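Local coordinates for alkaline phosphatase (Thermus thermophilus, PDB 7KWD), which probably hydrolyses phosphate monoesters as a homodimeric alkaline phosphatase that works with zinc and magnesium ions, at residues 475-478 / 479-483; 17-20 / 21-25; 409-412 / 413-416. All coordinates share one frame; numbering follows the deposited sequence.

Contact 1. Residues 475-478 / 479-483; sequences PVMS and EEEAL
Ser-478 and Glu-481 exchange hydrogen bonds across the first turn of helix 479-487, each side chain reaching for the other's backbone. The hydroxyl of Ser-478 lies between its own backbone N and carbonyl carbon (chi1 76°), and from there OG accepts from Glu-481 N at 2.9 Å. In return the glutamate, with CG beside its own N and the chain extended beyond it, runs back over the start of the helix. OE1 of Glu-481 takes Ser-478 N at 2.9 Å through the anti lone pair, and the bond is almost straight at 178°. Besides this strong N-H bond, a weak one from Ser-478 OG, 3.3 Å long, and a close water gather at OE1 of Glu-481, which would be expected to favour the charged carboxylate. Met-477 crosses the glutamate at a slant, its CG lying 3.8 Å from Glu-481 CB. The Met-477 chain then bends at chi3, and its SD packs 3.7 Å from Ala-482 CB, on a buried side also lined by His-116 and Leu-88. The backbone bond from Ala-482 N to Ser-478 O starts the regular helical pattern. Reciprocal bonding of this kind, serine at the N-cap and glutamate three residues on, is the classic capping box.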
loop_
_atom_site.group_PDB
_atom_site.type_symbol
_atom_site.label_atom_id
_atom_site.label_comp_id
_atom_site.label_asym_id
_atom_site.label_seq_id
_atom_site.Cartn_x
_atom_site.Cartn_y
_atom_site.Cartn_z
ATOM N N PRO A 475 9.869 -19.993 -22.142
ATOM C CA PRO A 475 8.936 -21.041 -21.727
ATOM C C PRO A 475 8.300 -20.775 -20.375
ATOM O O PRO A 475 8.847 -20.087 -19.503
ATOM C CB PRO A 475 9.807 -22.309 -21.698
ATOM C CG PRO A 475 11.237 -21.788 -21.512
ATOM C CD PRO A 475 11.256 -20.466 -22.251
ATOM N N VAL A 476 7.138 -21.367 -20.217
ATOM C CA VAL A 476 6.279 -21.248 -19.057
ATOM C C VAL A 476 6.307 -22.542 -18.263
ATOM O O VAL A 476 6.546 -23.621 -18.802
ATOM C CB VAL A 476 4.861 -20.920 -19.569
ATOM C CG1 VAL A 476 3.833 -21.136 -18.482
ATOM C CG2 VAL A 476 4.802 -19.476 -20.137
ATOM N N MET A 477 6.059 -22.420 -16.962
ATOM C CA MET A 477 5.838 -23.537 -16.049
ATOM C C MET A 477 4.569 -23.205 -15.280
ATOM O O MET A 477 4.351 -22.045 -14.914
ATOM C CB MET A 477 7.037 -23.744 -15.087
ATOM C CG MET A 477 6.817 -24.666 -13.866
ATOM S SD MET A 477 8.332 -24.940 -12.855
ATOM C CE MET A 477 9.523 -25.353 -14.135
ATOM N N SER A 478 3.732 -24.214 -15.058
ATOM C CA SER A 478 2.503 -24.030 -14.304
ATOM C C SER A 478 2.804 -24.078 -12.816
ATOM O O SER A 478 3.830 -24.605 -12.372
ATOM C CB SER A 478 1.481 -25.114 -14.645
ATOM O OG SER A 478 1.840 -26.329 -14.015
ATOM N N GLU A 479 1.890 -23.495 -12.040
ATOM C CA GLU A 479 2.034 -23.515 -10.594
ATOM C C GLU A 479 2.111 -24.943 -10.070
ATOM O O GLU A 479 2.938 -25.260 -9.192
ATOM C CB GLU A 479 0.857 -22.772 -9.964
ATOM C CG GLU A 479 0.882 -22.760 -8.442
ATOM C CD GLU A 479 -0.277 -21.949 -7.853
ATOM O OE1 GLU A 479 -1.137 -21.501 -8.639
ATOM O OE2 GLU A 479 -0.332 -21.786 -6.617
ATOM N N GLU A 480 1.240 -25.817 -10.581
ATOM C CA GLU A 480 1.236 -27.205 -10.129
ATOM C C GLU A 480 2.530 -27.901 -10.530
ATOM O O GLU A 480 3.108 -28.651 -9.736
ATOM C CB GLU A 480 -0.001 -27.945 -10.671
ATOM C CG GLU A 480 -1.352 -27.536 -10.040
ATOM C CD GLU A 480 -1.506 -27.927 -8.543
ATOM O OE1 GLU A 480 -1.191 -29.093 -8.166
ATOM O OE2 GLU A 480 -1.950 -27.057 -7.740
ATOM N N GLU A 481 3.049 -27.629 -11.725
ATOM C CA GLU A 481 4.327 -28.248 -12.070
ATOM C C GLU A 481 5.386 -27.843 -11.071
ATOM O O GLU A 481 6.172 -28.675 -10.609
ATOM C CB GLU A 481 4.779 -27.862 -13.480
ATOM C CG GLU A 481 4.195 -28.701 -14.588
ATOM C CD GLU A 481 4.362 -28.055 -15.969
ATOM O OE1 GLU A 481 4.425 -26.806 -16.067
ATOM O OE2 GLU A 481 4.436 -28.795 -16.970
ATOM N N ALA A 482 5.406 -26.552 -10.714
ATOM C CA ALA A 482 6.439 -26.008 -9.843
ATOM C C ALA A 482 6.320 -26.565 -8.435
ATOM O O ALA A 482 7.327 -26.875 -7.791
ATOM C CB ALA A 482 6.331 -24.480 -9.816
ATOM N N LEU A 483 5.097 -26.702 -7.946
ATOM C CA LEU A 483 4.898 -27.223 -6.603
ATOM C C LEU A 483 5.391 -28.665 -6.491
ATOM O O LEU A 483 5.968 -29.052 -5.466
ATOM C CB LEU A 483 3.428 -27.129 -6.239
ATOM C CG LEU A 483 2.911 -25.735 -5.892
ATOM C CD1 LEU A 483 1.391 -25.811 -5.760
ATOM C CD2 LEU A 483 3.522 -25.185 -4.611
HETATM O O HOH W 1 3.800 -25.675 -18.248
#

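Contact 2. Residues 17-20 / 21-25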
loop_
_atom_site.group_PDB
_atom_site.type_symbol
_atom_site.label_atom_id
_atom_site.label_comp_id
_atom_site.label_asym_id
_atom_site.label_seq_id
_atom_site.Cartn_x
_atom_site.Cartn_y
_atom_site.Cartn_z
ATOM N N ALA A 17 -6.901 -27.111 -11.420
ATOM C CA ALA A 17 -5.801 -27.286 -12.362
ATOM C C ALA A 17 -6.159 -26.687 -13.735
ATOM O O ALA A 17 -5.442 -26.894 -14.718
ATOM C CB ALA A 17 -5.428 -28.775 -12.490
ATOM N N LEU A 18 -7.266 -25.951 -13.810
ATOM C CA LEU A 18 -7.441 -24.972 -14.877
ATOM C C LEU A 18 -7.926 -23.667 -14.238
ATOM O O LEU A 18 -8.067 -23.549 -13.014
ATOM C CB LEU A 18 -8.358 -25.472 -16.010
ATOM C CG LEU A 18 -7.656 -26.147 -17.235
ATOM C CD1 LEU A 18 -8.634 -26.467 -18.466
ATOM C CD2 LEU A 18 -6.363 -25.431 -17.786
ATOM N N LEU A 19 -8.138 -22.687 -15.071
ATOM C CA LEU A 19 -8.072 -21.310 -14.625
ATOM C C LEU A 19 -9.330 -20.890 -13.864
ATOM O O LEU A 19 -10.424 -21.404 -14.100
ATOM C CB LEU A 19 -7.862 -20.393 -15.826
ATOM C CG LEU A 19 -6.502 -20.445 -16.513
ATOM C CD1 LEU A 19 -6.505 -19.528 -17.739
ATOM C CD2 LEU A 19 -5.372 -20.048 -15.565
ATOM N N PRO A 20 -9.184 -19.942 -12.947
ATOM C CA PRO A 20 -10.348 -19.481 -12.179
ATOM C C PRO A 20 -11.387 -18.827 -13.067
ATOM O O PRO A 20 -11.068 -18.179 -14.074
ATOM C CB PRO A 20 -9.750 -18.476 -11.186
ATOM C CG PRO A 20 -8.371 -18.150 -11.717
ATOM C CD PRO A 20 -7.919 -19.297 -12.532
ATOM N N ARG A 21 -12.649 -18.976 -12.660
ATOM C CA ARG A 21 -13.746 -18.318 -13.356
ATOM C C ARG A 21 -13.458 -16.823 -13.438
ATOM O O ARG A 21 -13.129 -16.189 -12.436
ATOM C CB ARG A 21 -15.071 -18.573 -12.627
ATOM C CG ARG A 21 -16.308 -18.043 -13.366
ATOM C CD ARG A 21 -17.601 -18.220 -12.544
ATOM N NE ARG A 21 -17.734 -17.272 -11.431
ATOM C CZ ARG A 21 -17.644 -17.594 -10.134
ATOM N NH1 ARG A 21 -17.404 -18.857 -9.755
ATOM N NH2 ARG A 21 -17.792 -16.642 -9.212
ATOM N N GLY A 22 -13.557 -16.272 -14.650
ATOM C CA GLY A 22 -13.227 -14.883 -14.894
ATOM C C GLY A 22 -11.829 -14.627 -15.405
ATOM O O GLY A 22 -11.470 -13.461 -15.608
ATOM N N HIS A 23 -11.028 -15.672 -15.626
ATOM C CA HIS A 23 -9.646 -15.468 -16.034
ATOM C C HIS A 23 -9.538 -14.632 -17.306
ATOM O O HIS A 23 -8.539 -13.931 -17.498
ATOM C CB HIS A 23 -8.942 -16.823 -16.223
ATOM C CG HIS A 23 -9.617 -17.724 -17.221
ATOM N ND1 HIS A 23 -9.281 -17.742 -18.560
ATOM C CD2 HIS A 23 -10.591 -18.650 -17.066
ATOM C CE1 HIS A 23 -10.031 -18.627 -19.188
ATOM N NE2 HIS A 23 -10.838 -19.189 -18.306
ATOM N N THR A 24 -10.530 -14.701 -18.199
ATOM C CA THR A 24 -10.406 -13.940 -19.443
ATOM C C THR A 24 -10.463 -12.436 -19.203
ATOM O O THR A 24 -10.167 -11.667 -20.111
ATOM C CB THR A 24 -11.504 -14.310 -20.446
ATOM O OG1 THR A 24 -12.774 -14.017 -19.884
ATOM C CG2 THR A 24 -11.439 -15.783 -20.822
ATOM N N GLN A 25 -10.821 -12.010 -17.995
ATOM C CA GLN A 25 -10.925 -10.596 -17.660
ATOM C C GLN A 25 -10.015 -10.194 -16.506
ATOM O O GLN A 25 -10.182 -9.096 -15.954
ATOM C CB GLN A 25 -12.372 -10.258 -17.289
ATOM C CG GLN A 25 -13.378 -10.874 -18.204
ATOM C CD GLN A 25 -14.180 -9.835 -18.899
ATOM O OE1 GLN A 25 -13.637 -8.996 -19.615
ATOM N NE2 GLN A 25 -15.484 -9.846 -18.669
#
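Pro-20 O receives the N-H of His-23 at 2.9 Å, the single hydrogen bond between residues 17-20 and 21-25. The N-H...O angle of 135° is well short of straight. The same oxygen also lies in the plane of the His-23 imidazole, at its edge, with CD2 of His-23 only 3.1 Å from Pro-20 O. One carbonyl therefore meets both the backbone and the ring of the residue three positions on. Leu-19 comes over a face of that ring: its CB stands 3.7 Å from the centroid of the His-23 ring in a CH-pi contact, offset toward the rim, and the two side chains cross at about a right angle. CD1 of Leu-19 approaches His-23 ND1 to 3.4 Å, over the same ring. The histidine can meet both groups because CG sits between its backbone N and carbonyl carbon (chi1 57°), a rotation that brings the ring back toward Leu-19 and sets its edge at Pro-20 O. The backbone at Gly-22, with a positive phi of 96°, suits glycine, which brings no CB against the carbonyl oxygen before it. Arg-21 turns the other way, its backbone hydrogen-bonding to the second subunit, while Pro-20 packs on Arg-62 of that subunit. The chain reversal from Pro-20 to His-23 is a type II beta turn with glycine at its third position, set in the N-terminal arm at the dimer interface.

Contact 3. Residues 409-412 / 413-416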
loop_
_atom_site.group_PDB
_atom_site.type_symbol
_atom_site.label_atom_id
_atom_site.label_comp_id
_atom_site.label_asym_id
_atom_site.label_seq_id
_atom_site.Cartn_x
_atom_site.Cartn_y
_atom_site.Cartn_z
ATOM N N MET A 409 15.342 -3.407 17.355
ATOM C CA MET A 409 15.733 -2.005 17.449
ATOM C C MET A 409 14.554 -1.090 17.131
ATOM O O MET A 409 14.321 -0.094 17.824
ATOM C CB MET A 409 16.911 -1.749 16.510
ATOM C CG MET A 409 18.194 -2.451 16.973
ATOM S SD MET A 409 19.571 -2.388 15.827
ATOM C CE MET A 409 20.145 -0.696 16.056
ATOM N N ALA A 410 13.778 -1.426 16.102
ATOM C CA ALA A 410 12.675 -0.553 15.725
ATOM C C ALA A 410 11.632 -0.503 16.825
ATOM O O ALA A 410 11.168 0.577 17.208
ATOM C CB ALA A 410 12.055 -1.023 14.410
ATOM N N TRP A 411 11.305 -1.669 17.391
ATOM C CA TRP A 411 10.355 -1.719 18.486
ATOM C C TRP A 411 10.908 -1.064 19.740
ATOM O O TRP A 411 10.140 -0.502 20.530
ATOM C CB TRP A 411 9.970 -3.166 18.774
ATOM C CG TRP A 411 8.859 -3.664 17.915
ATOM C CD1 TRP A 411 8.960 -4.488 16.830
ATOM C CD2 TRP A 411 7.465 -3.384 18.083
ATOM N NE1 TRP A 411 7.712 -4.737 16.314
ATOM C CE2 TRP A 411 6.781 -4.061 17.064
ATOM C CE3 TRP A 411 6.729 -2.616 18.993
ATOM C CZ2 TRP A 411 5.397 -3.996 16.932
ATOM C CZ3 TRP A 411 5.366 -2.553 18.860
ATOM C CH2 TRP A 411 4.712 -3.234 17.830
ATOM N N ALA A 412 12.222 -1.100 19.926
ATOM C CA ALA A 412 12.822 -0.435 21.079
ATOM C C ALA A 412 12.579 1.069 21.045
ATOM O O ALA A 412 12.481 1.699 22.107
ATOM C CB ALA A 412 14.318 -0.761 21.133
ATOM N N MET A 413 12.446 1.661 19.845
ATOM C CA MET A 413 12.208 3.095 19.719
ATOM C C MET A 413 10.779 3.404 19.280
ATOM O O MET A 413 10.536 4.392 18.585
ATOM C CB MET A 413 13.217 3.728 18.763
ATOM C CG MET A 413 13.114 3.279 17.316
ATOM S SD MET A 413 14.426 4.072 16.349
ATOM C CE MET A 413 13.726 5.668 16.007
ATOM N N VAL A 414 9.827 2.580 19.702
ATOM C CA VAL A 414 8.430 2.811 19.377
ATOM C C VAL A 414 7.933 4.058 20.088
ATOM O O VAL A 414 8.404 4.424 21.165
ATOM C CB VAL A 414 7.598 1.571 19.751
ATOM C CG1 VAL A 414 7.655 1.343 21.250
ATOM C CG2 VAL A 414 6.156 1.694 19.349
ATOM N N GLN A 415 6.984 4.729 19.449
ATOM C CA GLN A 415 6.191 5.777 20.067
ATOM C C GLN A 415 5.652 5.342 21.417
ATOM O O GLN A 415 5.092 4.248 21.560
ATOM C CB GLN A 415 5.020 6.132 19.141
ATOM C CG GLN A 415 4.199 7.380 19.531
ATOM C CD GLN A 415 2.829 7.431 18.851
ATOM O OE1 GLN A 415 2.601 6.789 17.817
ATOM N NE2 GLN A 415 1.909 8.188 19.432
ATOM N N ARG A 416 5.815 6.212 22.405
ATOM C CA ARG A 416 5.274 5.995 23.746
ATOM C C ARG A 416 4.209 7.014 24.129
ATOM O O ARG A 416 3.284 6.687 24.875
ATOM C CB ARG A 416 6.400 6.057 24.794
ATOM C CG ARG A 416 7.498 5.047 24.629
ATOM C CD ARG A 416 8.654 5.389 25.554
ATOM N NE ARG A 416 9.267 6.656 25.154
ATOM C CZ ARG A 416 10.175 7.329 25.861
ATOM N NH1 ARG A 416 10.600 6.875 27.040
ATOM N NH2 ARG A 416 10.663 8.464 25.380
#
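Helix 406-412 ends in a buried C-terminal turn where the last N-H groups shift from i to i-4 toward i to i-3 (3-10-type) bonding as the chain leaves for strand 426-428. Met-413, the first residue to depart from helical angles, makes a three-centred bond, its N-H divided between two carbonyls: Met-409 O at 3.3 Å, the usual i to i-4 partner, and Ala-410 O at 3.1 Å. One residue later Val-414 N bonds to Trp-411 O at 3.2 Å, from well above the carbonyl plane and off the lone pairs. With chi1 at 66°, CG of Met-413 lies 3.3 Å from Ala-410 O, and the rest of the chain leads away among Phe-349, Phe-369 and Val-375. The Trp-411 ring lies at the dimer interface, where Arg-400 of the second subunit makes a cation-pi contact with it, while Gln-401 of its own chain accepts from NE1. Val-414 meets the indole obliquely, its CB lying 4.3 Å from CE3 of Trp-411. CG1 of Val-414, placed between the backbone N and the carbonyl carbon, settles 3.2 Å from Trp-411 O, the same oxygen that receives the valine N-H.

Along the chain, contact 2 comes first, ahead of strand 40-46; contact 3 follows at the end of helix 406-412, and contact 1 opens the last helix, 479-487. The start of the modelled chain lies near the beginning of that last helix: contacts 1 and 2 have centres about 16 Å apart, with nearest atoms about 5 Å apart and no touch. The centre of contact 3 is about 42 Å from that of contact 1 and about 45 Å from that of contact 2. Contacts 2 and 3 both pack on the second subunit, so the dimer is joined at widely separated points. Contacts 1 and 2 thus lie on the same side of the chain's centre, with contact 3 far from both.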